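Local coordinates for pollen-specific leucine-rich repeat extensin-like protein 1 (Arabidopsis thaliana, PDB 6TME) that probably binds peptide signals through its leucine-rich repeat domain and is probably anchored in the pollen cell wall by an extensin-like region, at residues V284-F289 with L308-F313; F313-F318 with D336-C341. All blocks are in the same frame, centred on the assembly; numbering follows the deposited sequence.

In the fold
Both contacts lie near the C-terminal end of the leucine-rich repeat solenoid, on the same side of the chain's centre, with their own centres about 13 Å apart. Contact 1 pairs strand 286-288 with strand 310-312 in the parallel row of short strands that runs through the repeats. Contact 2 follows it in the chain and joins the turn after strand 310-312 to the end of strand 334-336 and the loop beyond. Phe-313 belongs to both, ending one segment and starting another. An asparagine after each strand ties its turn to the preceding one, so backbone and side-chain bonds together link the last repeats as far as strand 334-336, with helix 351-358 beyond it.

Contact 1. Residues V284-F289 with L308-F313; sequences VEQMDF and LSNFTF. With NAG (2-acetamido-2-deoxy-beta-D-glucopyranose), chain E.
Strands 286-288 and 310-312 run parallel, their axes 4.8 Å apart and inclined by only 4°, in the strand row of a leucine-rich repeat solenoid. Glu-285 O takes N-H groups from both Ser-309 and Asn-310; the ladder then passes from Met-287 N to Asn-310 O, from Thr-312 N to Met-287 O and from Phe-289 N to Thr-312 O. Gln-286, Asp-288, Asn-310 and Thr-312 share one face. There Asn-310 ND2 gives its hydrogen to a lone pair of Gln-286 OE1 at 3.0 Å, with the two amide planes 69° apart. The same nitrogen is bonded covalently to C1 of an N-acetylglucosamine. With its CG anti to the backbone N (chi1 -172°), Asp-288 lies alongside Thr-312, its OD1 3.5 Å from Thr-312 CG2. That OD1 also accepts from Ser-290 N, while OD2 receives a weak bond from the sugar O6. The other face is apolar. Met-287 CE sits over one face of the Phe-311 ring, 4.2 Å from CE1, and Phe-313 CD1 covers the opposite face. Phe-289 CD2 meets the ring's edge, 3.8 Å from Phe-311 CE1. Leu-308 CD1 packs 4.2 Å from Met-287 CB. The chemistry thus divides the strand pair: a polar face carries the glycan, whose linking amide is probably steadied by Gln-286, while Met-287, Leu-308 and the phenylalanine rings pack on the other side, toward the solenoid core.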
loop_
_atom_site.group_PDB
_atom_site.type_symbol
_atom_site.label_atom_id
_atom_site.label_comp_id
_atom_site.label_asym_id
_atom_site.label_seq_id
_atom_site.Cartn_x
_atom_site.Cartn_y
_atom_site.Cartn_z
ATOM N N VAL A 284 0.274 14.760 -11.333
ATOM C CA VAL A 284 0.645 14.640 -9.932
ATOM C C VAL A 284 -0.051 15.728 -9.135
ATOM O O VAL A 284 -0.149 16.881 -9.572
ATOM C CB VAL A 284 2.169 14.663 -9.748
ATOM C CG1 VAL A 284 2.738 16.061 -9.819
ATOM C CG2 VAL A 284 2.527 13.992 -8.410
ATOM N N GLU A 285 -0.623 15.341 -8.001
ATOM C CA GLU A 285 -1.298 16.278 -7.121
ATOM C C GLU A 285 -0.533 16.511 -5.834
ATOM O O GLU A 285 -0.406 17.658 -5.379
ATOM C CB GLU A 285 -2.708 15.773 -6.805
ATOM C CG GLU A 285 -3.652 15.877 -7.990
ATOM C CD GLU A 285 -4.926 15.067 -7.796
ATOM O OE1 GLU A 285 -5.249 14.719 -6.636
ATOM O OE2 GLU A 285 -5.589 14.753 -8.810
ATOM N N GLN A 286 -0.007 15.433 -5.266
ATOM C CA GLN A 286 0.779 15.445 -4.043
ATOM C C GLN A 286 2.169 14.960 -4.407
ATOM O O GLN A 286 2.318 13.876 -4.979
ATOM C CB GLN A 286 0.150 14.538 -2.976
ATOM C CG GLN A 286 -1.295 14.873 -2.622
ATOM C CD GLN A 286 -1.408 16.084 -1.706
ATOM O OE1 GLN A 286 -0.554 16.319 -0.835
ATOM N NE2 GLN A 286 -2.462 16.850 -1.890
ATOM N N MET A 287 3.176 15.771 -4.115
ATOM C CA MET A 287 4.561 15.415 -4.393
ATOM C C MET A 287 5.393 15.865 -3.202
ATOM O O MET A 287 5.385 17.048 -2.852
ATOM C CB MET A 287 5.061 16.051 -5.695
ATOM C CG MET A 287 6.325 15.358 -6.234
ATOM S SD MET A 287 6.608 15.545 -8.011
ATOM C CE MET A 287 6.764 17.309 -8.160
ATOM N N ASP A 288 6.081 14.917 -2.573
ATOM C CA ASP A 288 6.797 15.135 -1.317
ATOM C C ASP A 288 8.206 14.579 -1.466
ATOM O O ASP A 288 8.383 13.360 -1.573
ATOM C CB ASP A 288 6.081 14.450 -0.139
ATOM C CG ASP A 288 6.704 14.810 1.230
ATOM O OD1 ASP A 288 7.800 15.395 1.284
ATOM O OD2 ASP A 288 6.092 14.510 2.271
ATOM N N PHE A 289 9.206 15.456 -1.457
ATOM C CA PHE A 289 10.601 15.026 -1.433
ATOM C C PHE A 289 11.294 15.417 -0.143
ATOM O O PHE A 289 12.531 15.375 -0.084
ATOM C CB PHE A 289 11.389 15.608 -2.608
ATOM C CG PHE A 289 10.899 15.173 -3.950
ATOM C CD1 PHE A 289 10.903 13.848 -4.304
ATOM C CD2 PHE A 289 10.475 16.093 -4.869
ATOM C CE1 PHE A 289 10.467 13.454 -5.542
ATOM C CE2 PHE A 289 10.052 15.705 -6.113
ATOM C CZ PHE A 289 10.035 14.393 -6.445
ATOM N N LEU A 308 -0.718 19.937 -9.711
ATOM C CA LEU A 308 0.109 19.899 -8.513
ATOM C C LEU A 308 -0.428 20.881 -7.489
ATOM O O LEU A 308 -0.415 22.087 -7.725
ATOM C CB LEU A 308 1.547 20.233 -8.873
ATOM C CG LEU A 308 2.434 20.392 -7.640
ATOM C CD1 LEU A 308 2.448 19.101 -6.792
ATOM C CD2 LEU A 308 3.829 20.791 -8.080
ATOM N N SER A 309 -0.890 20.386 -6.342
ATOM C CA SER A 309 -1.460 21.272 -5.339
ATOM C C SER A 309 -0.695 21.310 -4.019
ATOM O O SER A 309 -0.892 22.249 -3.243
ATOM C CB SER A 309 -2.932 20.904 -5.076
ATOM O OG SER A 309 -3.067 19.728 -4.305
ATOM N N ASN A 310 0.163 20.334 -3.743
ATOM C CA ASN A 310 0.925 20.269 -2.495
ATOM C C ASN A 310 2.306 19.737 -2.858
ATOM O O ASN A 310 2.445 18.574 -3.252
ATOM C CB ASN A 310 0.231 19.377 -1.455
ATOM C CG ASN A 310 0.805 19.546 -0.057
ATOM O OD1 ASN A 310 1.467 20.536 0.235
ATOM N ND2 ASN A 310 0.549 18.583 0.815
ATOM N N PHE A 311 3.319 20.593 -2.774
ATOM C CA PHE A 311 4.679 20.234 -3.167
ATOM C C PHE A 311 5.597 20.592 -2.007
ATOM O O PHE A 311 5.849 21.773 -1.752
ATOM C CB PHE A 311 5.079 20.948 -4.461
ATOM C CG PHE A 311 6.509 20.689 -4.917
ATOM C CD1 PHE A 311 7.200 19.552 -4.525
ATOM C CD2 PHE A 311 7.149 21.594 -5.761
ATOM C CE1 PHE A 311 8.506 19.325 -4.950
ATOM C CE2 PHE A 311 8.447 21.373 -6.192
ATOM C CZ PHE A 311 9.129 20.242 -5.785
ATOM N N THR A 312 6.080 19.565 -1.313
ATOM C CA THR A 312 6.897 19.663 -0.104
ATOM C C THR A 312 8.320 19.240 -0.457
ATOM O O THR A 312 8.541 18.098 -0.866
ATOM C CB THR A 312 6.334 18.743 0.991
ATOM O OG1 THR A 312 4.982 19.113 1.300
ATOM C CG2 THR A 312 7.200 18.751 2.258
ATOM N N PHE A 313 9.278 20.151 -0.321
ATOM C CA PHE A 313 10.667 19.826 -0.628
ATOM C C PHE A 313 11.583 20.287 0.501
ATOM O O PHE A 313 12.769 20.556 0.292
ATOM C CB PHE A 313 11.098 20.411 -1.979
ATOM C CG PHE A 313 10.732 21.872 -2.182
ATOM C CD1 PHE A 313 9.429 22.253 -2.486
ATOM C CD2 PHE A 313 11.711 22.856 -2.112
ATOM C CE1 PHE A 313 9.100 23.596 -2.684
ATOM C CE2 PHE A 313 11.406 24.199 -2.322
ATOM C CZ PHE A 313 10.099 24.575 -2.603
HETATM C C1 NAG E . 1.046 18.615 2.180
HETATM C C2 NAG E . -0.057 18.341 3.197
HETATM C C3 NAG E . 0.533 18.231 4.602
HETATM C C4 NAG E . 1.588 17.134 4.633
HETATM C C5 NAG E . 2.670 17.412 3.592
HETATM C C6 NAG E . 3.615 16.245 3.422
HETATM C C7 NAG E . -2.175 19.281 2.364
HETATM C C8 NAG E . -3.141 20.422 2.457
HETATM N N2 NAG E . -1.094 19.363 3.151
HETATM O O3 NAG E . -0.500 17.905 5.525
HETATM O O4 NAG E . 2.140 16.983 5.939
HETATM O O5 NAG E . 2.074 17.617 2.300
HETATM O O6 NAG E . 2.974 15.173 2.740
HETATM O O7 NAG E . -2.359 18.333 1.601
#

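Contact 2. Residues F313-F318 with D336-C341. With SO4 (sulfate ion), chain Q.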
loop_
_atom_site.group_PDB
_atom_site.type_symbol
_atom_site.label_atom_id
_atom_site.label_comp_id
_atom_site.label_asym_id
_atom_site.label_seq_id
_atom_site.Cartn_x
_atom_site.Cartn_y
_atom_site.Cartn_z
ATOM N N PHE A 313 9.278 20.151 -0.321
ATOM C CA PHE A 313 10.667 19.826 -0.628
ATOM C C PHE A 313 11.583 20.287 0.501
ATOM O O PHE A 313 12.769 20.556 0.292
ATOM C CB PHE A 313 11.098 20.411 -1.979
ATOM C CG PHE A 313 10.732 21.872 -2.182
ATOM C CD1 PHE A 313 9.429 22.253 -2.486
ATOM C CD2 PHE A 313 11.711 22.856 -2.112
ATOM C CE1 PHE A 313 9.100 23.596 -2.684
ATOM C CE2 PHE A 313 11.406 24.199 -2.322
ATOM C CZ PHE A 313 10.099 24.575 -2.603
ATOM N N SER A 314 11.037 20.350 1.711
ATOM C CA SER A 314 11.747 20.862 2.861
ATOM C C SER A 314 12.814 19.864 3.327
ATOM O O SER A 314 12.808 18.694 2.948
ATOM C CB SER A 314 10.741 21.160 3.971
ATOM O OG SER A 314 10.214 19.954 4.445
ATOM N N TYR A 315 13.730 20.338 4.178
ATOM C CA TYR A 315 14.822 19.518 4.714
ATOM C C TYR A 315 15.583 18.812 3.596
ATOM O O TYR A 315 15.633 17.575 3.517
ATOM C CB TYR A 315 14.309 18.508 5.736
ATOM C CG TYR A 315 13.740 19.213 6.904
ATOM C CD1 TYR A 315 14.561 19.626 7.948
ATOM C CD2 TYR A 315 12.387 19.530 6.953
ATOM C CE1 TYR A 315 14.048 20.316 9.025
ATOM C CE2 TYR A 315 11.865 20.221 8.032
ATOM C CZ TYR A 315 12.703 20.611 9.059
ATOM O OH TYR A 315 12.195 21.295 10.129
ATOM N N ASN A 316 16.182 19.636 2.743
ATOM C CA ASN A 316 17.085 19.188 1.681
ATOM C C ASN A 316 18.235 20.190 1.611
ATOM O O ASN A 316 18.496 20.941 2.562
ATOM C CB ASN A 316 16.305 19.028 0.371
ATOM C CG ASN A 316 15.478 17.741 0.362
ATOM O OD1 ASN A 316 16.039 16.650 0.339
ATOM N ND2 ASN A 316 14.151 17.867 0.435
ATOM N N PHE A 317 18.946 20.223 0.488
ATOM C CA PHE A 317 19.970 21.263 0.307
ATOM C C PHE A 317 19.769 22.015 -1.004
ATOM O O PHE A 317 20.728 22.280 -1.740
ATOM C CB PHE A 317 21.380 20.680 0.345
ATOM C CG PHE A 317 21.691 19.905 1.590
ATOM C CD1 PHE A 317 22.358 20.499 2.636
ATOM C CD2 PHE A 317 21.325 18.575 1.700
ATOM C CE1 PHE A 317 22.655 19.798 3.777
ATOM C CE2 PHE A 317 21.625 17.861 2.838
ATOM C CZ PHE A 317 22.295 18.483 3.884
ATOM N N PHE A 318 18.527 22.359 -1.337
ATOM C CA PHE A 318 18.297 23.194 -2.506
ATOM C C PHE A 318 18.883 24.589 -2.261
ATOM O O PHE A 318 18.723 25.170 -1.177
ATOM C CB PHE A 318 16.799 23.263 -2.815
ATOM C CG PHE A 318 16.173 21.917 -3.164
ATOM C CD1 PHE A 318 16.470 21.282 -4.369
ATOM C CD2 PHE A 318 15.285 21.297 -2.294
ATOM C CE1 PHE A 318 15.893 20.047 -4.689
ATOM C CE2 PHE A 318 14.720 20.066 -2.604
ATOM C CZ PHE A 318 15.014 19.444 -3.805
ATOM N N ASP A 336 6.419 24.019 0.468
ATOM C CA ASP A 336 7.114 23.981 1.751
ATOM C C ASP A 336 8.607 23.849 1.469
ATOM O O ASP A 336 9.039 22.855 0.870
ATOM C CB ASP A 336 6.577 22.830 2.593
ATOM C CG ASP A 336 7.190 22.762 3.979
ATOM O OD1 ASP A 336 8.136 23.519 4.267
ATOM O OD2 ASP A 336 6.724 21.920 4.781
ATOM N N ASP A 337 9.388 24.870 1.870
ATOM C CA ASP A 337 10.814 24.926 1.549
ATOM C C ASP A 337 11.686 25.121 2.788
ATOM O O ASP A 337 12.847 25.522 2.664
ATOM C CB ASP A 337 11.105 26.018 0.508
ATOM C CG ASP A 337 10.868 27.463 1.032
ATOM O OD1 ASP A 337 10.430 27.681 2.199
ATOM O OD2 ASP A 337 11.124 28.400 0.232
ATOM N N THR A 338 11.142 24.838 3.964
ATOM C CA THR A 338 11.871 24.908 5.226
ATOM C C THR A 338 13.161 24.089 5.198
ATOM O O THR A 338 13.194 22.963 4.688
ATOM C CB THR A 338 10.959 24.382 6.342
ATOM O OG1 THR A 338 9.739 25.131 6.353
ATOM C CG2 THR A 338 11.628 24.428 7.705
ATOM N N SER A 339 14.223 24.661 5.779
ATOM C CA SER A 339 15.480 23.963 5.987
ATOM C C SER A 339 16.088 23.498 4.677
ATOM O O SER A 339 16.399 22.317 4.489
ATOM C CB SER A 339 15.320 22.786 6.943
ATOM O OG SER A 339 16.595 22.316 7.345
ATOM N N ASN A 340 16.246 24.439 3.764
ATOM C CA ASN A 340 17.082 24.185 2.613
ATOM C C ASN A 340 18.273 25.137 2.667
ATOM O O ASN A 340 18.690 25.545 3.755
ATOM C CB ASN A 340 16.258 24.346 1.339
ATOM C CG ASN A 340 15.562 23.047 0.926
ATOM O OD1 ASN A 340 16.204 22.092 0.500
ATOM N ND2 ASN A 340 14.256 23.002 1.102
ATOM N N CYS A 341 18.820 25.500 1.506
ATOM C CA CYS A 341 19.917 26.457 1.448
ATOM C C CYS A 341 19.544 27.651 0.589
ATOM O O CYS A 341 20.273 27.987 -0.346
ATOM C CB CYS A 341 21.161 25.769 0.861
ATOM S SG CYS A 341 21.706 24.358 1.815
HETATM S S SO4 Q . 7.518 22.593 8.310
HETATM O O1 SO4 Q . 8.230 22.505 9.589
HETATM O O2 SO4 Q . 6.135 22.153 8.488
HETATM O O3 SO4 Q . 7.500 23.977 7.832
HETATM O O4 SO4 Q . 8.170 21.726 7.330
#
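Phe-313 O is gripped from opposite faces of its carbonyl plane by two amides, Asn-340 ND2 and Asn-316 ND2, each at 3.0 Å. These are the asparagines of an asparagine ladder, the leucine-rich repeat feature in which each such side chain ties its own turn to the one before; Asn-316 ND2 also bonds to Phe-289 O. Asn-340 works with both ends of its amide. Its CG lies roughly anti to the carbonyl carbon (chi1 -88°), and the amide beyond it is turned so that OD1 meets Phe-318 N at 3.0 Å while ND2 donates almost straight, 175° at the hydrogen. A leucine here would probably leave Phe-318 N without its side-chain acceptor and Phe-313 O with one donor fewer, loosening one turn from the next. Backbone bonds carry the pairing along: Phe-313 N to Asp-336 O, Tyr-315 N to Thr-338 O at 2.7 Å, and Cys-341 N to Phe-318 O. Asp-336 O also lies over one face of the Phe-313 ring, and Asp-337 CB packs against its CE2, while the Asp-337 carboxylate turns away to a salt bridge with Arg-345. Asp-336 OD1 accepts from Thr-338 N, making an Asx turn beside a bound sulfate. At the far end, Cys-341 SG, in a disulfide with Cys-354, meets the edge of the Phe-317 ring. Over the face of Tyr-315, Ser-339 CB makes a CH-pi contact 3.7 Å from the ring centroid.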